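Local structure of protein disulfide-isomerase A4 (3EC3) at residues P6-I11 / L42-A47; V138-D143 / F171-E176; Q153-K158 / E212-D217. The protein catalyses the rearrangement of disulfide bonds in proteins within the endoplasmic reticulum, and is represented here by its noncatalytic b and b' domains. The protein carries 1 engineered substitution. One frame throughout, in Å; residues are numbered along the deposited sequence.

Interaction 1: residues P6-I11 / L42-A47; sequences PPSKEI and LQYQDA
Gln-45 turns its side-chain amide onto the backbone of Ser-8, where it meets the carbonyl and, as modelled, the N-H as well. NE2 of Gln-45 donates to Ser-8 O at 3.3 Å, the carbonyl oxygen lying about 20° out of the plane of the glutamine amide. In return Ser-8 N donates to Gln-45 OE1 at 2.7 Å, though OE1 sits too close to the ring of Pro-7 for its exact place to be trusted. A bend at chi2 of -76° swings the glutamine amide off the helix and over to the chain it grips. NE2 has a second partner in Tyr-41 OH, one helical turn back.

Beside this polar pair lies a simple van der Waals contact. Ser-8 OG comes up to the edge of the Tyr-44 ring, near its plane, 3.4 Å from Tyr-44 CE1. The two hydroxyls do not bond to each other: Ser-8 OG pairs with His-59 ND1 and Tyr-44 OH with His-58 O, both on strand 57-60.

Helix 39-51 thus holds the lead-in to edge strand 9-10 of the first thioredoxin-like domain without any ion pair: a side-chain amide serves the carbonyl of a buried residue and, less surely, its N-H.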
loop_
_atom_site.group_PDB
_atom_site.type_symbol
_atom_site.label_atom_id
_atom_site.label_comp_id
_atom_site.label_asym_id
_atom_site.label_seq_id
_atom_site.Cartn_x
_atom_site.Cartn_y
_atom_site.Cartn_z
ATOM N N PRO A 6 -20.883 -14.396 -1.656
ATOM C CA PRO A 6 -19.613 -14.827 -2.237
ATOM C C PRO A 6 -18.531 -13.802 -1.895
ATOM O O PRO A 6 -18.707 -12.615 -2.165
ATOM C CB PRO A 6 -19.925 -14.882 -3.739
ATOM C CG PRO A 6 -21.004 -13.810 -3.942
ATOM C CD PRO A 6 -21.791 -13.789 -2.661
ATOM N N PRO A 7 -17.431 -14.233 -1.256
ATOM C CA PRO A 7 -16.488 -13.181 -0.864
ATOM C C PRO A 7 -15.904 -12.417 -2.084
ATOM O O PRO A 7 -16.009 -11.177 -2.163
ATOM C CB PRO A 7 -15.437 -13.935 -0.051
ATOM C CG PRO A 7 -15.519 -15.335 -0.537
ATOM C CD PRO A 7 -16.973 -15.572 -0.852
ATOM N N SER A 8 -15.408 -13.132 -3.073
ATOM C CA SER A 8 -14.873 -12.493 -4.291
ATOM C C SER A 8 -15.929 -12.169 -5.376
ATOM O O SER A 8 -16.840 -12.991 -5.687
ATOM C CB SER A 8 -13.718 -13.341 -4.864
ATOM O OG SER A 8 -13.241 -12.804 -6.108
ATOM N N LYS A 9 -15.826 -10.973 -5.966
ATOM C CA LYS A 9 -16.814 -10.552 -6.954
ATOM C C LYS A 9 -16.311 -10.713 -8.364
ATOM O O LYS A 9 -15.153 -10.399 -8.654
ATOM C CB LYS A 9 -17.230 -9.064 -6.660
ATOM C CG LYS A 9 -18.550 -8.681 -7.235
ATOM C CD LYS A 9 -19.096 -7.379 -6.576
ATOM C CE LYS A 9 -20.514 -7.176 -6.990
ATOM N NZ LYS A 9 -21.108 -5.918 -6.484
ATOM N N GLU A 10 -17.158 -11.180 -9.291
ATOM C CA GLU A 10 -16.672 -11.381 -10.665
ATOM C C GLU A 10 -16.419 -10.063 -11.423
ATOM O O GLU A 10 -17.197 -9.091 -11.310
ATOM C CB GLU A 10 -17.609 -12.303 -11.496
ATOM C CG GLU A 10 -16.977 -12.790 -12.815
ATOM C CD GLU A 10 -17.899 -13.763 -13.621
ATOM O OE1 GLU A 10 -19.006 -14.015 -13.137
ATOM O OE2 GLU A 10 -17.527 -14.218 -14.723
ATOM N N ILE A 11 -15.349 -10.052 -12.201
ATOM C CA ILE A 11 -15.037 -8.959 -13.103
ATOM C C ILE A 11 -15.502 -9.446 -14.452
ATOM O O ILE A 11 -15.133 -10.555 -14.845
ATOM C CB ILE A 11 -13.514 -8.676 -13.105
ATOM C CG1 ILE A 11 -13.202 -7.919 -11.782
ATOM C CG2 ILE A 11 -13.125 -7.919 -14.414
ATOM C CD1 ILE A 11 -11.866 -7.176 -11.696
ATOM N N LEU A 42 -11.596 -22.268 -5.924
ATOM C CA LEU A 42 -12.287 -22.576 -4.679
ATOM C C LEU A 42 -11.379 -22.284 -3.493
ATOM O O LEU A 42 -11.838 -21.783 -2.465
ATOM C CB LEU A 42 -12.757 -24.057 -4.670
ATOM C CG LEU A 42 -13.832 -24.370 -5.730
ATOM C CD1 LEU A 42 -14.203 -25.810 -5.568
ATOM C CD2 LEU A 42 -15.108 -23.543 -5.545
ATOM N N GLN A 43 -10.089 -22.565 -3.654
ATOM C CA GLN A 43 -9.097 -22.246 -2.645
ATOM C C GLN A 43 -8.981 -20.705 -2.453
ATOM O O GLN A 43 -8.851 -20.174 -1.326
ATOM C CB GLN A 43 -7.743 -22.820 -3.061
ATOM C CG GLN A 43 -7.600 -24.321 -2.868
ATOM C CD GLN A 43 -7.922 -24.779 -1.441
ATOM O OE1 GLN A 43 -9.037 -25.216 -1.149
ATOM N NE2 GLN A 43 -6.955 -24.692 -0.569
ATOM N N TYR A 44 -9.038 -19.993 -3.564
ATOM C CA TYR A 44 -9.026 -18.512 -3.540
ATOM C C TYR A 44 -10.233 -17.960 -2.768
ATOM O O TYR A 44 -10.065 -17.101 -1.893
ATOM C CB TYR A 44 -8.998 -17.996 -4.988
ATOM C CG TYR A 44 -9.113 -16.471 -5.106
ATOM C CD1 TYR A 44 -10.230 -15.878 -5.681
ATOM C CD2 TYR A 44 -8.085 -15.648 -4.656
ATOM C CE1 TYR A 44 -10.328 -14.484 -5.789
ATOM C CE2 TYR A 44 -8.172 -14.272 -4.747
ATOM C CZ TYR A 44 -9.316 -13.695 -5.312
ATOM O OH TYR A 44 -9.369 -12.307 -5.438
ATOM N N GLN A 45 -11.438 -18.490 -3.044
ATOM C CA GLN A 45 -12.659 -18.032 -2.359
ATOM C C GLN A 45 -12.581 -18.309 -0.850
ATOM O O GLN A 45 -13.117 -17.542 -0.073
ATOM C CB GLN A 45 -13.970 -18.624 -2.969
ATOM C CG GLN A 45 -14.510 -17.943 -4.301
ATOM C CD GLN A 45 -15.217 -16.544 -4.112
ATOM O OE1 GLN A 45 -14.969 -15.839 -3.121
ATOM N NE2 GLN A 45 -16.075 -16.143 -5.087
ATOM N N ASP A 46 -11.964 -19.431 -0.466
ATOM C CA ASP A 46 -11.726 -19.786 0.964
ATOM C C ASP A 46 -10.831 -18.742 1.653
ATOM O O ASP A 46 -11.182 -18.219 2.714
ATOM C CB ASP A 46 -11.097 -21.171 1.020
ATOM C CG ASP A 46 -11.066 -21.772 2.416
ATOM O OD1 ASP A 46 -10.942 -21.039 3.421
ATOM O OD2 ASP A 46 -11.126 -23.017 2.492
ATOM N N ALA A 47 -9.690 -18.451 1.038
ATOM C CA ALA A 47 -8.804 -17.369 1.479
ATOM C C ALA A 47 -9.492 -15.990 1.565
ATOM O O ALA A 47 -9.282 -15.222 2.522
ATOM C CB ALA A 47 -7.596 -17.274 0.546
#

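Interaction 2: residues V138-D143 / F171-E176; sequences VYYSVD and FAIADE
Val-138 to Tyr-140 and Ala-172 to Glu-176 are zipped together by four backbone hydrogen bonds in parallel register. Val-138 N donates to Ala-172 O, and Ala-174 N donates to Val-138 O; Tyr-140 N then reaches Ala-174 O at 3.0 Å, and Glu-176 N closes the ladder on Tyr-140 O at 2.8 Å. CA-H...O contacts, such as Tyr-139 CA to Ala-174 O at 3.2 Å, reinforce it.

Beyond the end of strand 138-140, the carboxylate of Asp-175 takes over from the backbone. Asp-175 OD2 accepts Val-142 N through its anti lone pair, 3.0 Å away and nearly straight at 167°. A water donates to Asp-175 OD2 at 2.7 Å and makes a weak link to Ser-141 OG, while OD1 of Asp-175 receives Asp-178 N.

The apolar contacts gather round Tyr-140. Its chi1 of 62° sets CG between the backbone N and the carbonyl carbon, which brings the far end of the ring back to Ile-173: CG2 of Ile-173 lies at the ring edge, 3.7 Å from Tyr-140 CE1. Val-142 CG2 sits over the centre of one ring face, and Val-142 CG1 meets Ile-173 CD1. On the other side of the sheet, Tyr-139 CD2 touches Ala-174 CB at 3.8 Å.

These strands are the two arms of a beta-alpha-beta unit of the second thioredoxin-like domain, whose connecting helix, 149-163, packs on Val-138 and pairs its Thr-152 O with Tyr-140 OH. Strand 118-121 flanks 170-175, strand 196-200 flanks 135-140, and Tyr-139 OH reaches Glu-182 of helix 180-185.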
loop_
_atom_site.group_PDB
_atom_site.type_symbol
_atom_site.label_atom_id
_atom_site.label_comp_id
_atom_site.label_asym_id
_atom_site.label_seq_id
_atom_site.Cartn_x
_atom_site.Cartn_y
_atom_site.Cartn_z
ATOM N N VAL A 138 5.254 10.458 6.155
ATOM C CA VAL A 138 5.588 11.766 5.596
ATOM C C VAL A 138 4.292 12.576 5.399
ATOM O O VAL A 138 3.388 12.180 4.645
ATOM C CB VAL A 138 6.445 11.658 4.299
ATOM C CG1 VAL A 138 6.683 13.031 3.655
ATOM C CG2 VAL A 138 7.799 10.956 4.599
ATOM N N TYR A 139 4.217 13.714 6.096
ATOM C CA TYR A 139 3.005 14.525 6.133
ATOM C C TYR A 139 3.079 15.748 5.210
ATOM O O TYR A 139 4.042 16.525 5.254
ATOM C CB TYR A 139 2.767 15.054 7.553
ATOM C CG TYR A 139 2.655 14.006 8.639
ATOM C CD1 TYR A 139 3.772 13.611 9.360
ATOM C CD2 TYR A 139 1.426 13.443 8.974
ATOM C CE1 TYR A 139 3.680 12.663 10.386
ATOM C CE2 TYR A 139 1.328 12.475 10.003
ATOM C CZ TYR A 139 2.467 12.099 10.691
ATOM O OH TYR A 139 2.413 11.160 11.704
ATOM N N TYR A 140 2.037 15.937 4.425
ATOM C CA TYR A 140 1.904 17.112 3.574
ATOM C C TYR A 140 0.491 17.221 3.024
ATOM O O TYR A 140 -0.396 16.521 3.466
ATOM C CB TYR A 140 2.963 17.167 2.446
ATOM C CG TYR A 140 2.952 16.031 1.426
ATOM C CD1 TYR A 140 3.603 14.819 1.698
ATOM C CD2 TYR A 140 2.356 16.201 0.171
ATOM C CE1 TYR A 140 3.647 13.799 0.753
ATOM C CE2 TYR A 140 2.377 15.175 -0.793
ATOM C CZ TYR A 140 3.033 13.978 -0.477
ATOM O OH TYR A 140 3.087 12.983 -1.399
ATOM N N SER A 141 0.280 18.108 2.058
ATOM C CA SER A 141 -1.039 18.222 1.440
ATOM C C SER A 141 -1.196 17.162 0.362
ATOM O O SER A 141 -0.626 17.289 -0.728
ATOM C CB SER A 141 -1.251 19.649 0.878
ATOM O OG SER A 141 -2.472 19.735 0.176
ATOM N N VAL A 142 -1.950 16.100 0.657
ATOM C CA VAL A 142 -2.016 14.928 -0.254
ATOM C C VAL A 142 -3.281 15.032 -1.084
ATOM O O VAL A 142 -4.367 15.073 -0.529
ATOM C CB VAL A 142 -1.983 13.577 0.554
ATOM C CG1 VAL A 142 -2.240 12.370 -0.385
ATOM C CG2 VAL A 142 -0.618 13.430 1.246
ATOM N N ASP A 143 -3.156 15.127 -2.411
ATOM C CA ASP A 143 -4.325 15.378 -3.220
ATOM C C ASP A 143 -4.062 14.763 -4.598
ATOM O O ASP A 143 -3.212 15.259 -5.355
ATOM C CB ASP A 143 -4.613 16.901 -3.280
ATOM C CG ASP A 143 -5.867 17.233 -4.079
ATOM O OD1 ASP A 143 -6.344 16.345 -4.817
ATOM O OD2 ASP A 143 -6.376 18.371 -3.952
ATOM N N PHE A 171 6.648 2.648 4.790
ATOM C CA PHE A 171 6.650 4.113 4.571
ATOM C C PHE A 171 5.279 4.456 4.014
ATOM O O PHE A 171 4.672 3.647 3.269
ATOM C CB PHE A 171 7.683 4.513 3.538
ATOM C CG PHE A 171 9.145 4.413 3.991
ATOM C CD1 PHE A 171 9.764 3.199 4.213
ATOM C CD2 PHE A 171 9.908 5.576 4.129
ATOM C CE1 PHE A 171 11.116 3.129 4.595
ATOM C CE2 PHE A 171 11.269 5.521 4.518
ATOM C CZ PHE A 171 11.868 4.298 4.754
ATOM N N ALA A 172 4.772 5.625 4.388
ATOM C CA ALA A 172 3.487 6.091 3.851
ATOM C C ALA A 172 3.506 7.601 3.789
ATOM O O ALA A 172 4.215 8.262 4.600
ATOM C CB ALA A 172 2.337 5.616 4.741
ATOM N N ILE A 173 2.737 8.173 2.865
ATOM C CA ILE A 173 2.505 9.618 2.922
ATOM C C ILE A 173 1.151 9.795 3.634
ATOM O O ILE A 173 0.292 8.894 3.606
ATOM C CB ILE A 173 2.480 10.249 1.495
ATOM C CG1 ILE A 173 1.289 9.695 0.699
ATOM C CG2 ILE A 173 3.894 10.094 0.799
ATOM C CD1 ILE A 173 1.064 10.439 -0.641
ATOM N N ALA A 174 0.959 10.938 4.283
ATOM C CA ALA A 174 -0.247 11.184 5.067
ATOM C C ALA A 174 -0.635 12.651 4.894
ATOM O O ALA A 174 0.240 13.524 4.790
ATOM C CB ALA A 174 -0.018 10.865 6.549
ATOM N N ASP A 175 -1.940 12.913 4.809
ATOM C CA ASP A 175 -2.377 14.295 4.660
ATOM C C ASP A 175 -2.239 15.044 5.995
ATOM O O ASP A 175 -2.655 14.542 7.032
ATOM C CB ASP A 175 -3.813 14.386 4.149
ATOM C CG ASP A 175 -4.243 15.813 3.958
ATOM O OD1 ASP A 175 -5.016 16.315 4.785
ATOM O OD2 ASP A 175 -3.712 16.481 3.061
ATOM N N GLU A 176 -1.655 16.240 5.959
ATOM C CA GLU A 176 -1.333 16.970 7.225
ATOM C C GLU A 176 -2.564 17.432 8.004
ATOM O O GLU A 176 -2.507 17.538 9.244
ATOM C CB GLU A 176 -0.383 18.149 6.978
ATOM C CG GLU A 176 -0.875 19.126 5.939
ATOM C CD GLU A 176 0.173 20.160 5.534
ATOM O OE1 GLU A 176 1.258 20.214 6.153
ATOM O OE2 GLU A 176 -0.110 20.950 4.606
HETATM O O HOH W 1 -3.964 19.132 3.189
#

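Interaction 3: residues Q153-K158 / E212-D217; sequences QFWRNK and EEFDSD
The indole of Trp-155 meets Phe-214 at its rim: Phe-214 O lies in the indole plane, 3.6 Å from Trp-155 CZ3, while Phe-154 CD1 rests over the centre of one indole face. The phenyl ring of Phe-214 is likewise approached at its edge, where CZ3 of Trp-155 comes to 3.9 Å from Phe-214 CD1 and Lys-158 CD lies nearby. Trp-155 and Phe-214 run alongside one another, pointing opposite ways. The side chain of Lys-158 contributes methylenes, with Lys-158 CE 3.8 Å from Phe-214 O.

One hydrogen bond joins the segments. Ser-216 OG donates to Lys-158 O at 2.6 Å, in the carbonyl plane and on a lone pair. With chi1 at -70° the hydroxyl stands beside its own backbone N, facing the neighbouring helix. An alanine here would remove that donor and probably leave the Lys-158 carbonyl without its tie to helix 216-227. Asp-215, the N-cap of that helix, points its CB away from the contact and caps Ala-218 N through OD1.

The chemistry is therefore mixed: ring edges and lysine methylenes provide apolar surface, and a single short bond to a main-chain carbonyl ties the start of helix 216-227 to helix 149-163 within the second thioredoxin-like domain.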
loop_
_atom_site.group_PDB
_atom_site.type_symbol
_atom_site.label_atom_id
_atom_site.label_comp_id
_atom_site.label_asym_id
_atom_site.label_seq_id
_atom_site.Cartn_x
_atom_site.Cartn_y
_atom_site.Cartn_z
ATOM N N GLN A 153 2.702 13.717 -6.277
ATOM C CA GLN A 153 3.647 12.673 -6.736
ATOM C C GLN A 153 5.078 13.179 -6.660
ATOM O O GLN A 153 5.999 12.399 -6.401
ATOM C CB GLN A 153 3.336 12.260 -8.179
ATOM C CG GLN A 153 1.993 11.433 -8.321
ATOM C CD GLN A 153 1.984 10.083 -7.584
ATOM O OE1 GLN A 153 2.953 9.703 -6.944
ATOM N NE2 GLN A 153 0.875 9.349 -7.697
ATOM N N PHE A 154 5.250 14.485 -6.859
ATOM C CA PHE A 154 6.576 15.106 -6.667
ATOM C C PHE A 154 7.136 14.702 -5.305
ATOM O O PHE A 154 8.276 14.226 -5.189
ATOM C CB PHE A 154 6.523 16.615 -6.804
ATOM C CG PHE A 154 7.851 17.291 -6.471
ATOM C CD1 PHE A 154 8.073 17.827 -5.213
ATOM C CD2 PHE A 154 8.870 17.355 -7.426
ATOM C CE1 PHE A 154 9.321 18.471 -4.901
ATOM C CE2 PHE A 154 10.104 17.965 -7.137
ATOM C CZ PHE A 154 10.328 18.512 -5.865
ATOM N N TRP A 155 6.350 14.938 -4.265
ATOM C CA TRP A 155 6.784 14.617 -2.915
ATOM C C TRP A 155 6.823 13.117 -2.625
ATOM O O TRP A 155 7.738 12.634 -1.925
ATOM C CB TRP A 155 5.889 15.303 -1.915
ATOM C CG TRP A 155 6.081 16.810 -1.979
ATOM C CD1 TRP A 155 5.182 17.738 -2.396
ATOM C CD2 TRP A 155 7.273 17.522 -1.635
ATOM N NE1 TRP A 155 5.726 19.021 -2.286
ATOM C CE2 TRP A 155 7.016 18.904 -1.838
ATOM C CE3 TRP A 155 8.532 17.132 -1.137
ATOM C CZ2 TRP A 155 7.958 19.870 -1.578
ATOM C CZ3 TRP A 155 9.478 18.122 -0.886
ATOM C CH2 TRP A 155 9.184 19.460 -1.131
ATOM N N ARG A 156 5.808 12.403 -3.095
ATOM C CA ARG A 156 5.821 10.949 -2.967
ATOM C C ARG A 156 7.095 10.322 -3.544
ATOM O O ARG A 156 7.648 9.356 -2.968
ATOM C CB ARG A 156 4.524 10.345 -3.610
ATOM C CG ARG A 156 4.249 8.878 -3.187
ATOM C CD ARG A 156 3.052 8.352 -4.074
ATOM N NE ARG A 156 3.295 6.974 -4.198
ATOM C CZ ARG A 156 3.694 6.291 -5.226
ATOM N NH1 ARG A 156 3.765 6.720 -6.521
ATOM N NH2 ARG A 156 3.905 5.045 -4.924
ATOM N N ASN A 157 7.568 10.869 -4.672
ATOM C CA ASN A 157 8.755 10.397 -5.309
ATOM C C ASN A 157 9.999 10.523 -4.378
ATOM O O ASN A 157 10.836 9.666 -4.368
ATOM C CB ASN A 157 8.987 11.161 -6.608
ATOM C CG ASN A 157 8.087 10.694 -7.739
ATOM O OD1 ASN A 157 7.896 11.410 -8.732
ATOM N ND2 ASN A 157 7.539 9.490 -7.609
ATOM N N LYS A 158 10.074 11.584 -3.577
ATOM C CA LYS A 158 11.214 11.747 -2.636
ATOM C C LYS A 158 11.171 10.679 -1.569
ATOM O O LYS A 158 12.235 10.179 -1.114
ATOM C CB LYS A 158 11.120 13.118 -1.974
ATOM C CG LYS A 158 11.386 14.271 -2.974
ATOM C CD LYS A 158 11.413 15.592 -2.184
ATOM C CE LYS A 158 12.076 16.759 -2.901
ATOM N NZ LYS A 158 12.326 16.529 -4.329
ATOM N N GLU A 212 13.241 20.732 8.357
ATOM C CA GLU A 212 14.321 21.135 7.470
ATOM C C GLU A 212 13.708 21.178 6.088
ATOM O O GLU A 212 12.661 20.555 5.871
ATOM C CB GLU A 212 15.401 20.059 7.496
ATOM C CG GLU A 212 16.671 20.410 6.735
ATOM C CD GLU A 212 17.380 19.177 6.224
ATOM O OE1 GLU A 212 17.529 19.059 4.988
ATOM O OE2 GLU A 212 17.760 18.314 7.053
ATOM N N GLU A 213 14.336 21.880 5.144
ATOM C CA GLU A 213 13.878 21.778 3.756
ATOM C C GLU A 213 13.901 20.289 3.345
ATOM O O GLU A 213 14.922 19.591 3.442
ATOM C CB GLU A 213 14.638 22.724 2.809
ATOM C CG GLU A 213 13.969 24.136 2.726
ATOM C CD GLU A 213 14.851 25.252 2.135
ATOM O OE1 GLU A 213 14.625 25.646 0.964
ATOM O OE2 GLU A 213 15.747 25.771 2.850
ATOM N N PHE A 214 12.731 19.790 2.975
ATOM C CA PHE A 214 12.541 18.367 2.820
ATOM C C PHE A 214 13.116 17.870 1.508
ATOM O O PHE A 214 12.804 18.376 0.422
ATOM C CB PHE A 214 11.053 18.015 2.904
ATOM C CG PHE A 214 10.802 16.569 3.099
ATOM C CD1 PHE A 214 10.574 15.734 2.011
ATOM C CD2 PHE A 214 10.793 16.032 4.374
ATOM C CE1 PHE A 214 10.347 14.386 2.195
ATOM C CE2 PHE A 214 10.561 14.670 4.570
ATOM C CZ PHE A 214 10.346 13.852 3.485
ATOM N N ASP A 215 13.984 16.881 1.627
ATOM C CA ASP A 215 14.441 16.128 0.471
ATOM C C ASP A 215 14.728 14.704 0.936
ATOM O O ASP A 215 14.650 14.416 2.153
ATOM C CB ASP A 215 15.649 16.796 -0.239
ATOM C CG ASP A 215 16.892 16.971 0.660
ATOM O OD1 ASP A 215 17.070 16.306 1.714
ATOM O OD2 ASP A 215 17.734 17.796 0.274
ATOM N N SER A 216 15.029 13.828 -0.023
ATOM C CA SER A 216 15.363 12.431 0.277
ATOM C C SER A 216 16.505 12.231 1.269
ATOM O O SER A 216 16.406 11.396 2.159
ATOM C CB SER A 216 15.622 11.661 -1.009
ATOM O OG SER A 216 14.363 11.537 -1.654
ATOM N N ASP A 217 17.569 13.010 1.095
ATOM C CA ASP A 217 18.725 12.996 2.008
ATOM C C ASP A 217 18.354 13.217 3.468
ATOM O O ASP A 217 18.760 12.440 4.348
ATOM C CB ASP A 217 19.745 14.044 1.579
ATOM C CG ASP A 217 20.457 13.666 0.301
ATOM O OD1 ASP A 217 20.518 12.457 -0.012
ATOM O OD2 ASP A 217 20.952 14.577 -0.398
#

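Overall arrangement
The three contacts illustrate one fold used twice. Interaction 1 comes first along the chain and belongs to the first thioredoxin-like domain, between helix 39-51 and the edge strand 9-10 of its five-stranded mixed sheet. Interactions 2 and 3 lie in the second domain, on the opposite side of the chain's centre, about 33 and 39 Å from interaction 1 between centres. Those two alternate in sequence and touch, their centres 11 Å apart: Tyr-140 packs on Trp-155 and Val-138 on Phe-214, setting the buried strand pair against the more superficial helix contact. Helix 149-163, which carries residues 153-158, falls between the two strands in sequence. Both sheets run in strand order 1-3-2-4-5, consistent with tandem noncatalytic b and b' domains.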